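Local structure of sulfoquinovosidase (Escherichia coli, 5AEE) at residues L259-G264 and N283-Q288; L451-A456 and M467-N472; Q473-S478 and Y508-E513; H502-G507 and M533-E538. The protein hydrolyses sulfoquinovosyl diacylglycerides and simple sulfoquinovosides such as sulfoquinovosyl glycerol, releasing sulfoquinovose for sulfoglycolysis. The protein carries 1 engineered substitution. All blocks are in the same frame, centred on the assembly; numbering follows the deposited sequence.

Contact 1: L259-G264 and N283-Q288; sequences LGIQGG and NGIWAQ. With NSQ (4-nitrophenyl alpha-D-6-sulfoquinovoside), chain E.
With CG set between its backbone N and carbonyl carbon (chi1 60°) and the chain extended beyond it, Gln288 carries its amide out to meet Gln262, whose CG lies anti to the carbonyl carbon (chi1 -69°). Gln288 NE2 donates to Gln262 OE1 over 3.0 Å. The acceptor lies in the amide plane of Gln288, whereas the donor stands well above the carbonyl plane of Gln262, the two amides being turned 76° apart. On the other branch of the same amide, Gln288 OE1 accepts from O4 of the sulfoquinovoside at 2.6 Å. Were Gln288 an alanine, O4 of the sugar would probably lose this acceptor, and the Gln262 amide, still tied through NE2 to Glu538, would lose a partner that holds its turn. Behind the glutamines run strands 257-260 and 282-286, the first two of the TIM barrel, parallel and joined by helix 265-277 in a beta-alpha-beta crossover. Leu259 pairs with Ile285 and Gly260 with Trp286. The ladder runs from Leu259 N to Gly284 O, then Trp286 N to Leu259 O (2.8 Å) and Ile261 N to Trp286 O. Trp286 CE3 comes within 3.8 Å of Gly260 CA, so a side chain at Gly260 would meet the indole; Trp286 NE1 is hydrogen-bonded to Ala332 O on the neighbouring strand 329-334. Past the strand ends, Ala287 CA makes a CA-H...O contact with Ile261 O at 3.2 Å.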
# COMPACT_ATOMS: atom_id res chain seq x y z
N LEU A 259 -0.44 19.72 8.00
CA LEU A 259 0.07 20.61 6.94
C LEU A 259 1.46 20.20 6.49
O LEU A 259 2.39 20.26 7.27
CB LEU A 259 0.09 22.08 7.43
CG LEU A 259 -1.23 22.65 7.86
CD1 LEU A 259 -1.02 24.06 8.44
CD2 LEU A 259 -2.23 22.68 6.70
N GLY A 260 1.59 19.77 5.23
CA GLY A 260 2.87 19.59 4.57
C GLY A 260 3.51 20.94 4.21
O GLY A 260 2.96 21.73 3.43
N ILE A 261 4.58 21.27 4.91
CA ILE A 261 5.29 22.54 4.77
C ILE A 261 6.78 22.22 4.71
O ILE A 261 7.26 21.33 5.37
CB ILE A 261 4.98 23.54 5.93
CG1 ILE A 261 3.48 23.78 6.10
CG2 ILE A 261 5.62 24.88 5.63
CD1 ILE A 261 3.16 24.49 7.41
N GLN A 262 7.51 22.97 3.89
CA GLN A 262 8.95 22.94 3.83
C GLN A 262 9.46 24.38 3.93
O GLN A 262 8.68 25.31 3.75
CB GLN A 262 9.41 22.34 2.49
CG GLN A 262 9.10 20.86 2.37
CD GLN A 262 9.64 20.25 1.09
OE1 GLN A 262 10.63 19.56 1.10
NE2 GLN A 262 8.98 20.51 -0.00
N GLY A 263 10.76 24.55 4.12
CA GLY A 263 11.36 25.88 4.03
C GLY A 263 11.66 26.48 5.41
O GLY A 263 11.94 27.66 5.53
N GLY A 264 11.50 25.70 6.46
CA GLY A 264 12.02 26.18 7.77
C GLY A 264 11.00 26.62 8.77
O GLY A 264 9.79 26.70 8.53
N ASN A 283 -3.97 19.65 13.05
CA ASN A 283 -3.40 18.76 14.02
C ASN A 283 -1.90 18.55 13.92
O ASN A 283 -1.31 17.87 14.74
CB ASN A 283 -4.11 17.42 14.02
CG ASN A 283 -3.78 16.61 12.81
OD1 ASN A 283 -3.21 17.11 11.85
ND2 ASN A 283 -4.02 15.32 12.89
N GLY A 284 -1.26 19.15 12.94
CA GLY A 284 0.11 18.82 12.65
C GLY A 284 0.74 19.64 11.61
O GLY A 284 0.09 20.28 10.76
N ILE A 285 2.07 19.67 11.72
CA ILE A 285 2.95 20.16 10.69
C ILE A 285 3.89 19.02 10.30
O ILE A 285 4.58 18.51 11.15
CB ILE A 285 3.80 21.34 11.18
CG1 ILE A 285 2.92 22.59 11.36
CG2 ILE A 285 4.94 21.64 10.22
CD1 ILE A 285 3.54 23.69 12.22
N TRP A 286 3.88 18.63 9.03
CA TRP A 286 4.74 17.61 8.51
C TRP A 286 5.77 18.30 7.61
O TRP A 286 5.40 18.90 6.55
CB TRP A 286 3.96 16.58 7.70
CG TRP A 286 4.85 15.74 6.99
CD1 TRP A 286 5.81 14.90 7.52
CD2 TRP A 286 4.86 15.51 5.57
NE1 TRP A 286 6.48 14.26 6.51
CE2 TRP A 286 5.93 14.61 5.31
CE3 TRP A 286 4.13 16.03 4.50
CZ2 TRP A 286 6.26 14.21 4.00
CZ3 TRP A 286 4.46 15.64 3.21
CH2 TRP A 286 5.54 14.73 2.98
N ALA A 287 7.03 18.31 8.08
CA ALA A 287 8.12 19.01 7.38
C ALA A 287 9.15 18.04 6.98
O ALA A 287 10.04 17.72 7.73
CB ALA A 287 8.69 20.10 8.26
N GLN A 288 9.04 17.54 5.73
CA GLN A 288 9.89 16.48 5.33
C GLN A 288 11.37 16.96 5.25
O GLN A 288 12.27 16.19 5.37
CB GLN A 288 9.46 15.88 3.94
CG GLN A 288 9.49 16.87 2.80
CD GLN A 288 9.34 16.11 1.49
OE1 GLN A 288 8.92 14.92 1.48
NE2 GLN A 288 9.71 16.74 0.40
O12 NSQ E . 12.89 11.46 -2.10
S10 NSQ E . 12.54 12.77 -1.49
O13 NSQ E . 13.46 13.32 -0.46
O11 NSQ E . 12.26 13.70 -2.58
C6 NSQ E . 11.08 12.59 -0.59
C5 NSQ E . 9.86 12.14 -1.39
O5 NSQ E . 10.09 10.71 -1.60
C1 NSQ E . 9.02 9.96 -2.12
C2 NSQ E . 7.73 10.20 -1.31
O2 NSQ E . 6.75 9.39 -1.90
C3 NSQ E . 7.41 11.68 -1.29
O3 NSQ E . 6.22 11.97 -0.59
C4 NSQ E . 8.54 12.46 -0.66
O4 NSQ E . 8.23 13.88 -0.75
O1 NSQ E . 8.89 10.42 -3.46
C25 NSQ E . 9.81 9.99 -4.34
C26 NSQ E . 9.94 8.61 -4.57
C27 NSQ E . 10.92 8.19 -5.42
C28 NSQ E . 11.72 9.13 -6.08
N32 NSQ E . 12.75 8.65 -6.90
O33 NSQ E . 13.70 9.43 -7.19
O34 NSQ E . 12.82 7.40 -7.18
C29 NSQ E . 11.57 10.48 -5.80
C30 NSQ E . 10.60 10.93 -4.92

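Contact 2: L451-A456 and M467-N472; sequences LFFMRA and MMWAGN. Engineered in segment 467-472: Asn472 (natural residue Asp). With CA (calcium ion), chain C; NSQ (4-nitrophenyl alpha-D-6-sulfoquinovoside), chain E.
Phe453 and Arg455 meet Trp469 where strand 451-454 and the short strand 468-469 close the parallel TIM barrel, the fifth strand beside the sixth. Their backbone bonds are few: Met454 N donates to Met467 O, and Trp469 N to Met454 O at 2.8 Å, around a single bridge between Met454 and Met468. The aromatic contacts centre on the indole. Phe453 turns its edge toward the Trp469 face in an offset edge-to-face pair, the planes 83° apart and the centroids of the phenyl and the six-membered ring 5.7 Å apart. Arg455 CB sits over the opposite indole face, a CH-pi contact 3.6 Å from the centroid of the Trp469 six-membered ring. A serine in place of Trp469 would probably open a gap between the Phe453 edge and Arg455 CB and leave the arginine chain less firmly placed. Apolar contacts continue with Phe453 CB on Met467 CG, and Met454 CB on Met468 CE. Among the charges, Arg455 has CG anti to the backbone N (chi1 173°) and bends at chi3, bringing its guanidinium under ligand C26 and into salt bridges with the nucleophile Asp405, with Glu408 and with Glu152. Asn472, engineered from the aspartate inferred to be the proton donor, binds calcium through its backbone O at 2.3 Å; its OD1 accepts from ligand O2 at 2.8 Å, while ND2 donates to the glycosidic O1 at 3.0 Å, the N-H...O angle 174°.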
# COMPACT_ATOMS: atom_id res chain seq x y z
N LEU A 451 2.62 8.28 15.14
CA LEU A 451 2.09 7.69 13.93
C LEU A 451 3.12 7.83 12.78
O LEU A 451 3.44 8.93 12.33
CB LEU A 451 0.75 8.32 13.52
CG LEU A 451 0.30 7.61 12.21
CD1 LEU A 451 -0.23 6.23 12.44
CD2 LEU A 451 -0.45 8.49 11.28
N PHE A 452 3.52 6.71 12.21
CA PHE A 452 4.35 6.78 11.01
C PHE A 452 3.55 6.22 9.87
O PHE A 452 2.65 5.42 10.08
CB PHE A 452 5.76 6.11 11.16
CG PHE A 452 5.73 4.65 11.46
CD1 PHE A 452 5.67 3.70 10.44
CD2 PHE A 452 5.78 4.21 12.74
CE1 PHE A 452 5.58 2.38 10.73
CE2 PHE A 452 5.68 2.86 13.07
CZ PHE A 452 5.58 1.94 12.06
N PHE A 453 3.87 6.66 8.67
CA PHE A 453 3.11 6.25 7.52
C PHE A 453 4.06 5.86 6.46
O PHE A 453 5.10 6.44 6.34
CB PHE A 453 2.05 7.33 7.07
CG PHE A 453 2.56 8.73 7.02
CD1 PHE A 453 2.65 9.48 8.17
CD2 PHE A 453 2.92 9.31 5.84
CE1 PHE A 453 3.10 10.79 8.09
CE2 PHE A 453 3.38 10.62 5.76
CZ PHE A 453 3.47 11.35 6.91
N MET A 454 3.68 4.85 5.67
CA MET A 454 4.59 4.23 4.76
C MET A 454 3.97 4.08 3.41
O MET A 454 2.75 4.05 3.24
CB MET A 454 4.91 2.74 5.23
CG MET A 454 5.63 2.78 6.58
SD MET A 454 6.21 1.14 7.08
CE MET A 454 7.78 1.15 6.25
N ARG A 455 4.84 3.94 2.45
CA ARG A 455 4.45 3.85 1.01
C ARG A 455 4.69 2.41 0.59
O ARG A 455 3.73 1.69 0.30
CB ARG A 455 5.32 4.86 0.23
CG ARG A 455 5.23 4.82 -1.29
CD ARG A 455 5.82 6.05 -1.94
NE ARG A 455 7.28 6.11 -1.80
CZ ARG A 455 8.17 5.67 -2.66
NH1 ARG A 455 7.84 5.13 -3.85
NH2 ARG A 455 9.46 5.80 -2.35
N ALA A 456 5.94 2.00 0.56
CA ALA A 456 6.27 0.61 0.27
C ALA A 456 5.70 -0.33 1.34
O ALA A 456 5.63 0.02 2.54
CB ALA A 456 7.76 0.40 0.11
N MET A 467 0.26 2.97 9.29
CA MET A 467 -0.57 3.71 8.31
C MET A 467 0.10 3.61 6.98
O MET A 467 1.35 3.72 6.89
CB MET A 467 -0.68 5.16 8.71
CG MET A 467 -1.28 6.07 7.66
SD MET A 467 -3.04 5.85 7.28
CE MET A 467 -3.76 6.56 8.78
N MET A 468 -0.67 3.28 5.95
CA MET A 468 -0.16 3.39 4.59
C MET A 468 -0.59 4.73 3.98
O MET A 468 -1.67 5.23 4.28
CB MET A 468 -0.70 2.28 3.72
CG MET A 468 -0.45 0.93 4.29
SD MET A 468 1.21 0.49 4.78
CE MET A 468 2.21 0.81 3.32
N TRP A 469 0.26 5.31 3.12
CA TRP A 469 -0.20 6.37 2.24
C TRP A 469 -0.03 5.89 0.80
O TRP A 469 0.80 5.04 0.54
CB TRP A 469 0.35 7.75 2.53
CG TRP A 469 1.50 8.21 1.72
CD1 TRP A 469 1.42 8.99 0.58
CD2 TRP A 469 2.86 7.96 1.94
NE1 TRP A 469 2.65 9.20 0.09
CE2 TRP A 469 3.57 8.61 0.90
CE3 TRP A 469 3.57 7.24 2.91
CZ2 TRP A 469 4.92 8.56 0.79
CZ3 TRP A 469 4.95 7.23 2.83
CH2 TRP A 469 5.62 7.86 1.75
N ALA A 470 -0.80 6.49 -0.10
CA ALA A 470 -0.87 6.03 -1.50
C ALA A 470 0.33 6.41 -2.40
O ALA A 470 0.25 6.18 -3.64
CB ALA A 470 -2.17 6.51 -2.14
N GLY A 471 1.42 6.89 -1.84
CA GLY A 471 2.60 7.17 -2.62
C GLY A 471 2.32 8.35 -3.54
O GLY A 471 1.53 9.22 -3.23
N ASN A 472 2.96 8.35 -4.69
CA ASN A 472 2.99 9.54 -5.57
C ASN A 472 2.01 9.44 -6.69
O ASN A 472 2.25 8.69 -7.65
CB ASN A 472 4.40 9.67 -6.12
CG ASN A 472 5.43 10.00 -5.08
OD1 ASN A 472 5.11 10.33 -3.95
ND2 ASN A 472 6.68 9.92 -5.49
CA CA C . 2.59 7.71 -9.68
O12 NSQ E . 12.89 11.46 -2.10
S10 NSQ E . 12.54 12.77 -1.49
O13 NSQ E . 13.46 13.32 -0.46
O11 NSQ E . 12.26 13.70 -2.58
C6 NSQ E . 11.08 12.59 -0.59
C5 NSQ E . 9.86 12.14 -1.39
O5 NSQ E . 10.09 10.71 -1.60
C1 NSQ E . 9.02 9.96 -2.12
C2 NSQ E . 7.73 10.20 -1.31
O2 NSQ E . 6.75 9.39 -1.90
C3 NSQ E . 7.41 11.68 -1.29
O3 NSQ E . 6.22 11.97 -0.59
C4 NSQ E . 8.54 12.46 -0.66
O4 NSQ E . 8.23 13.88 -0.75
O1 NSQ E . 8.89 10.42 -3.46
C25 NSQ E . 9.81 9.99 -4.34
C26 NSQ E . 9.94 8.61 -4.57
C27 NSQ E . 10.92 8.19 -5.42
C28 NSQ E . 11.72 9.13 -6.08
N32 NSQ E . 12.75 8.65 -6.90
O33 NSQ E . 13.70 9.43 -7.19
O34 NSQ E . 12.82 7.40 -7.18
C29 NSQ E . 11.57 10.48 -5.80
C30 NSQ E . 10.60 10.93 -4.92
O HOH W 1 5.48 6.32 -5.91
O HOH W 2 3.10 9.97 -10.14
O HOH W 3 4.78 7.46 -8.85

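Contact 3: Q473-S478 and Y508-E513; sequences QNVDWS and YTTLFE. With NSQ (4-nitrophenyl alpha-D-6-sulfoquinovoside), chain E.
Thr509 and Asn474 cross obliquely where two loops of the TIM barrel meet, those following strands 468-469 and 501-505. Asn474 OD1 lies against Thr509 CB at 3.5 Å, and water 2, itself a ligand of the calcium ion, spans the polar ends by donating to Asn474 OD1 and hydrogen-bonding Thr509 OG1. The arrangement thus ties the lip of the barrel to the metal site. Val475 approaches Thr509 from its backbone side: CG2 rests 3.3 Å from Thr509 O, while CG1 is turned toward Tyr508 N and Thr510 OG1. Val475 also centres an inverse gamma turn. With CG anti to the backbone N (chi1 174°), Tyr508 sends its phenol away from the 473-478 loop and toward the sugar. Ligand C3 lies over one face of that ring, and Tyr508 CE1 comes to 3.3 Å from ligand O4; His537 packs edge-to-face with the same phenol. Thr510 OG1 folds back to donate to Tyr508 O at 2.8 Å. Across the loops, Gln473 O is gripped by two successive amides, Tyr508 N and Thr509 N, each 2.8 Å from it, which fixes the backbone at the root of the tyrosine. The return bond from Val475 N to Thr509 O flanks a single bridge between Asn474 and Thr509. In the 473-478 loop, Asp476 OD1 accepts from Ser478 N to make an Asx turn, and Ser478 OG reaches the same oxygen at 2.8 Å.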
# COMPACT_ATOMS: atom_id res chain seq x y z
N GLN A 473 0.90 10.14 -6.53
CA GLN A 473 0.01 10.47 -7.61
C GLN A 473 0.55 11.67 -8.35
O GLN A 473 1.08 12.61 -7.82
CB GLN A 473 -1.41 10.83 -7.13
CG GLN A 473 -2.22 9.61 -6.74
CD GLN A 473 -1.72 8.97 -5.49
OE1 GLN A 473 -1.75 9.59 -4.40
NE2 GLN A 473 -1.24 7.75 -5.63
N ASN A 474 0.30 11.65 -9.66
CA ASN A 474 0.43 12.85 -10.45
C ASN A 474 -0.50 13.87 -9.97
O ASN A 474 -1.60 13.55 -9.51
CB ASN A 474 0.08 12.53 -11.95
CG ASN A 474 1.12 11.67 -12.63
OD1 ASN A 474 2.22 11.55 -12.15
ND2 ASN A 474 0.83 11.19 -13.86
N VAL A 475 -0.12 15.13 -10.14
CA VAL A 475 -1.07 16.20 -9.84
C VAL A 475 -2.06 16.37 -11.02
O VAL A 475 -2.19 17.45 -11.58
CB VAL A 475 -0.30 17.48 -9.48
CG1 VAL A 475 0.47 17.25 -8.17
CG2 VAL A 475 0.65 17.96 -10.60
N ASP A 476 -2.73 15.30 -11.40
CA ASP A 476 -3.63 15.31 -12.53
C ASP A 476 -4.91 14.52 -12.19
O ASP A 476 -5.10 13.99 -11.07
CB ASP A 476 -2.93 14.84 -13.81
CG ASP A 476 -2.66 13.36 -13.87
OD1 ASP A 476 -3.25 12.54 -13.11
OD2 ASP A 476 -1.83 12.97 -14.75
N TRP A 477 -5.78 14.42 -13.17
CA TRP A 477 -7.05 13.78 -12.95
C TRP A 477 -7.12 12.44 -13.68
O TRP A 477 -8.20 11.91 -13.95
CB TRP A 477 -8.11 14.68 -13.53
CG TRP A 477 -8.15 16.05 -12.99
CD1 TRP A 477 -7.53 17.12 -13.48
CD2 TRP A 477 -8.99 16.53 -11.90
NE1 TRP A 477 -7.84 18.23 -12.74
CE2 TRP A 477 -8.76 17.92 -11.79
CE3 TRP A 477 -9.89 15.91 -11.04
CZ2 TRP A 477 -9.37 18.70 -10.83
CZ3 TRP A 477 -10.47 16.66 -10.07
CH2 TRP A 477 -10.24 18.07 -9.98
N SER A 478 -5.99 11.89 -14.03
CA SER A 478 -5.96 10.62 -14.68
C SER A 478 -6.51 9.46 -13.82
O SER A 478 -6.41 9.44 -12.57
CB SER A 478 -4.51 10.29 -15.13
OG SER A 478 -3.73 9.89 -14.04
N TYR A 508 1.23 14.49 -5.76
CA TYR A 508 2.65 14.80 -5.55
C TYR A 508 3.44 15.17 -6.80
O TYR A 508 4.05 16.24 -6.82
CB TYR A 508 3.35 13.61 -4.83
CG TYR A 508 4.83 13.78 -4.71
CD1 TYR A 508 5.37 14.52 -3.68
CD2 TYR A 508 5.70 13.21 -5.63
CE1 TYR A 508 6.75 14.65 -3.56
CE2 TYR A 508 7.10 13.35 -5.53
CZ TYR A 508 7.63 14.06 -4.46
OH TYR A 508 9.02 14.27 -4.34
N THR A 509 3.36 14.31 -7.83
CA THR A 509 4.26 14.32 -8.92
C THR A 509 3.97 15.44 -9.91
O THR A 509 2.91 15.52 -10.50
CB THR A 509 4.22 12.97 -9.67
OG1 THR A 509 4.41 11.90 -8.69
CG2 THR A 509 5.36 12.97 -10.80
N THR A 510 4.96 16.29 -10.07
CA THR A 510 4.85 17.61 -10.71
C THR A 510 6.02 17.59 -11.70
O THR A 510 7.16 17.90 -11.37
CB THR A 510 5.07 18.71 -9.67
OG1 THR A 510 4.28 18.41 -8.53
CG2 THR A 510 4.68 20.03 -10.25
N LEU A 511 5.72 17.12 -12.92
CA LEU A 511 6.72 16.91 -13.95
C LEU A 511 6.05 17.28 -15.25
O LEU A 511 4.81 17.20 -15.38
CB LEU A 511 7.13 15.45 -14.03
CG LEU A 511 7.87 14.87 -12.86
CD1 LEU A 511 8.13 13.41 -13.10
CD2 LEU A 511 9.15 15.63 -12.64
N PHE A 512 6.86 17.68 -16.21
CA PHE A 512 6.39 17.83 -17.59
C PHE A 512 5.22 18.79 -17.71
O PHE A 512 4.19 18.47 -18.23
CB PHE A 512 5.94 16.48 -18.13
CG PHE A 512 6.95 15.39 -17.98
CD1 PHE A 512 8.18 15.50 -18.55
CD2 PHE A 512 6.61 14.21 -17.37
CE1 PHE A 512 9.12 14.47 -18.46
CE2 PHE A 512 7.53 13.19 -17.27
CZ PHE A 512 8.79 13.33 -17.80
N GLU A 513 5.22 19.95 -17.17
CA GLU A 513 3.88 20.63 -17.41
C GLU A 513 2.59 20.10 -16.65
O GLU A 513 1.55 20.75 -16.73
CB GLU A 513 3.51 20.76 -18.94
CG GLU A 513 4.65 21.10 -19.95
CD GLU A 513 5.54 22.31 -19.57
OE1 GLU A 513 5.13 23.20 -18.79
OE2 GLU A 513 6.69 22.37 -20.06
O12 NSQ E . 12.89 11.46 -2.10
S10 NSQ E . 12.54 12.77 -1.49
O13 NSQ E . 13.46 13.32 -0.46
O11 NSQ E . 12.26 13.70 -2.58
C6 NSQ E . 11.08 12.59 -0.59
C5 NSQ E . 9.86 12.14 -1.39
O5 NSQ E . 10.09 10.71 -1.60
C1 NSQ E . 9.02 9.96 -2.12
C2 NSQ E . 7.73 10.20 -1.31
O2 NSQ E . 6.75 9.39 -1.90
C3 NSQ E . 7.41 11.68 -1.29
O3 NSQ E . 6.22 11.97 -0.59
C4 NSQ E . 8.54 12.46 -0.66
O4 NSQ E . 8.23 13.88 -0.75
O1 NSQ E . 8.89 10.42 -3.46
C25 NSQ E . 9.81 9.99 -4.34
C26 NSQ E . 9.94 8.61 -4.57
C27 NSQ E . 10.92 8.19 -5.42
C28 NSQ E . 11.72 9.13 -6.08
N32 NSQ E . 12.75 8.65 -6.90
O33 NSQ E . 13.70 9.43 -7.19
O34 NSQ E . 12.82 7.40 -7.18
C29 NSQ E . 11.57 10.48 -5.80
C30 NSQ E . 10.60 10.93 -4.92
O HOH W 2 3.10 9.97 -10.14

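Contact 4: H502-G507 and M533-E538; sequences HSDIGG and MMRTHE. With NSQ (4-nitrophenyl alpha-D-6-sulfoquinovoside), chain E.
Asp504 OD1 is gripped end-on by Arg535, whose NH1 and NH2 both donate to it at 2.7 Å in a buried salt bridge. The carboxylate and guanidinium planes are 87° apart, and OD1 lies near the guanidinium plane. Side-on, NE and NH2 of Arg535 also share His502 NE2, with NE at 3.1 Å from NE2 and within the imidazole plane. These four bonds to two atoms fix the rotation of the guanidinium. Met533, extended throughout, lays SD over one face of His502, 3.8 Å from the ring centroid. Asp504 OD1 also meets the edge of His537 at CD2 (3.3 Å); the carboxylate probably polarises this ring and helps to place it. His537 NE2 in turn hydrogen-bonds the sugar hydroxyls, reaching ligand O3 at 2.8 Å and donating to ligand O4 at 2.9 Å. The backbone bond from Ile505 N to Arg535 O joins the two parallel strands, and a type II turn spans Asp504 to Gly507. Strands 501-505 and 534-536 are the last two of the TIM barrel, linked through helix 518-528. Inside it, Arg535 lies in cation-pi contact with Trp469 and Trp286; outside, Ile505 and Met534 pack on helices 518-528 and 552-567.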
# COMPACT_ATOMS: atom_id res chain seq x y z
N HIS A 502 -4.37 6.60 3.48
CA HIS A 502 -4.62 7.98 3.11
C HIS A 502 -3.76 8.35 1.90
O HIS A 502 -3.02 7.54 1.44
CB HIS A 502 -4.44 8.93 4.33
CG HIS A 502 -3.03 9.26 4.65
ND1 HIS A 502 -2.19 8.36 5.27
CD2 HIS A 502 -2.28 10.35 4.39
CE1 HIS A 502 -1.00 8.91 5.44
NE2 HIS A 502 -1.01 10.08 4.84
N SER A 503 -3.91 9.57 1.39
CA SER A 503 -3.13 10.07 0.30
C SER A 503 -2.82 11.51 0.48
O SER A 503 -3.47 12.21 1.28
CB SER A 503 -3.87 9.91 -1.05
OG SER A 503 -5.13 10.58 -1.02
N ASP A 504 -1.78 11.92 -0.23
CA ASP A 504 -1.40 13.31 -0.32
C ASP A 504 -2.57 14.14 -0.76
O ASP A 504 -3.07 14.00 -1.88
CB ASP A 504 -0.31 13.54 -1.36
CG ASP A 504 1.02 12.88 -1.00
OD1 ASP A 504 1.40 12.72 0.24
OD2 ASP A 504 1.63 12.43 -2.01
N ILE A 505 -3.00 15.06 0.07
CA ILE A 505 -4.05 16.02 -0.44
C ILE A 505 -3.41 16.90 -1.53
O ILE A 505 -2.52 17.72 -1.26
CB ILE A 505 -4.65 16.89 0.64
CG1 ILE A 505 -5.45 16.08 1.58
CG2 ILE A 505 -5.58 17.97 0.03
CD1 ILE A 505 -5.78 16.84 2.89
N GLY A 506 -3.85 16.67 -2.76
CA GLY A 506 -3.37 17.36 -3.94
C GLY A 506 -2.47 16.53 -4.84
O GLY A 506 -2.08 16.98 -5.88
N GLY A 507 -2.12 15.32 -4.46
CA GLY A 507 -1.12 14.60 -5.24
C GLY A 507 0.31 15.09 -5.02
O GLY A 507 0.58 16.05 -4.19
N MET A 533 -7.18 9.91 7.60
CA MET A 533 -6.13 10.89 7.81
C MET A 533 -6.08 11.96 6.75
O MET A 533 -6.11 11.66 5.56
CB MET A 533 -4.77 10.21 7.94
CG MET A 533 -3.63 11.13 8.34
SD MET A 533 -2.18 10.15 8.66
CE MET A 533 -0.87 11.34 8.65
N MET A 534 -6.03 13.21 7.21
CA MET A 534 -5.86 14.35 6.32
C MET A 534 -4.45 14.91 6.39
O MET A 534 -3.99 15.42 7.46
CB MET A 534 -6.86 15.46 6.67
CG MET A 534 -8.33 15.08 6.48
SD MET A 534 -9.35 16.54 6.58
CE MET A 534 -9.04 17.43 5.03
N ARG A 535 -3.75 14.83 5.28
CA ARG A 535 -2.37 15.34 5.23
C ARG A 535 -2.07 15.91 3.88
O ARG A 535 -2.30 15.25 2.85
CB ARG A 535 -1.37 14.27 5.63
CG ARG A 535 0.10 14.71 5.41
CD ARG A 535 1.07 13.57 5.61
NE ARG A 535 0.84 12.51 4.65
CZ ARG A 535 1.13 12.53 3.35
NH1 ARG A 535 1.75 13.58 2.78
NH2 ARG A 535 0.83 11.45 2.58
N THR A 536 -1.50 17.11 3.85
CA THR A 536 -1.12 17.71 2.59
C THR A 536 0.34 17.45 2.21
O THR A 536 1.14 16.94 2.99
CB THR A 536 -1.40 19.24 2.52
OG1 THR A 536 -0.44 19.97 3.27
CG2 THR A 536 -2.80 19.56 3.02
N HIS A 537 0.64 17.74 0.94
CA HIS A 537 2.01 17.69 0.39
C HIS A 537 2.20 18.86 -0.53
O HIS A 537 1.32 19.14 -1.34
CB HIS A 537 2.20 16.41 -0.44
CG HIS A 537 3.59 15.87 -0.45
ND1 HIS A 537 4.68 16.65 -0.60
CD2 HIS A 537 4.05 14.60 -0.38
CE1 HIS A 537 5.77 15.92 -0.63
NE2 HIS A 537 5.42 14.67 -0.48
N GLU A 538 3.40 19.45 -0.49
CA GLU A 538 3.80 20.48 -1.43
C GLU A 538 4.01 19.94 -2.84
O GLU A 538 3.79 20.67 -3.76
CB GLU A 538 4.98 21.23 -0.95
CG GLU A 538 4.65 22.03 0.31
CD GLU A 538 5.74 22.94 0.71
OE1 GLU A 538 6.89 22.83 0.13
OE2 GLU A 538 5.48 23.77 1.62
O12 NSQ E . 12.89 11.46 -2.10
S10 NSQ E . 12.54 12.77 -1.49
O13 NSQ E . 13.46 13.32 -0.46
O11 NSQ E . 12.26 13.70 -2.58
C6 NSQ E . 11.08 12.59 -0.59
C5 NSQ E . 9.86 12.14 -1.39
O5 NSQ E . 10.09 10.71 -1.60
C1 NSQ E . 9.02 9.96 -2.12
C2 NSQ E . 7.73 10.20 -1.31
O2 NSQ E . 6.75 9.39 -1.90
C3 NSQ E . 7.41 11.68 -1.29
O3 NSQ E . 6.22 11.97 -0.59
C4 NSQ E . 8.54 12.46 -0.66
O4 NSQ E . 8.23 13.88 -0.75
O1 NSQ E . 8.89 10.42 -3.46
C25 NSQ E . 9.81 9.99 -4.34
C26 NSQ E . 9.94 8.61 -4.57
C27 NSQ E . 10.92 8.19 -5.42
C28 NSQ E . 11.72 9.13 -6.08
N32 NSQ E . 12.75 8.65 -6.90
O33 NSQ E . 13.70 9.43 -7.19
O34 NSQ E . 12.82 7.40 -7.18
C29 NSQ E . 11.57 10.48 -5.80
C30 NSQ E . 10.60 10.93 -4.92
O HOH W 4 -4.68 13.12 3.42
O HOH W 5 -6.70 10.74 2.33
O HOH W 6 -1.18 19.86 -0.85

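In the fold
Contacts 1, 2 and 4 lie on one barrel sheet, contact 2 joining its outermost strands 451-454 and 468-469. Contacts 1 and 4, with centres about 12 Å apart, are joined where Gly260 N lies 2.8 Å from Thr536 OG1. Contacts 2 and 4, about 11 Å apart, meet where Ala470 N lies 2.9 Å from His502 O. Contact 3 extends this framework in the loops that follow strands 468-469 and 501-505: Tyr508 CD1 packs 3.2 Å from His537 NE2 of contact 4, and water 2 links it to the calcium ion of contact 2. All four touch the sulfoquinovoside: contact 1 at O4, contact 4 at O3 and O4, contact 2 at O2 and O1, contact 3 through the Tyr508 ring.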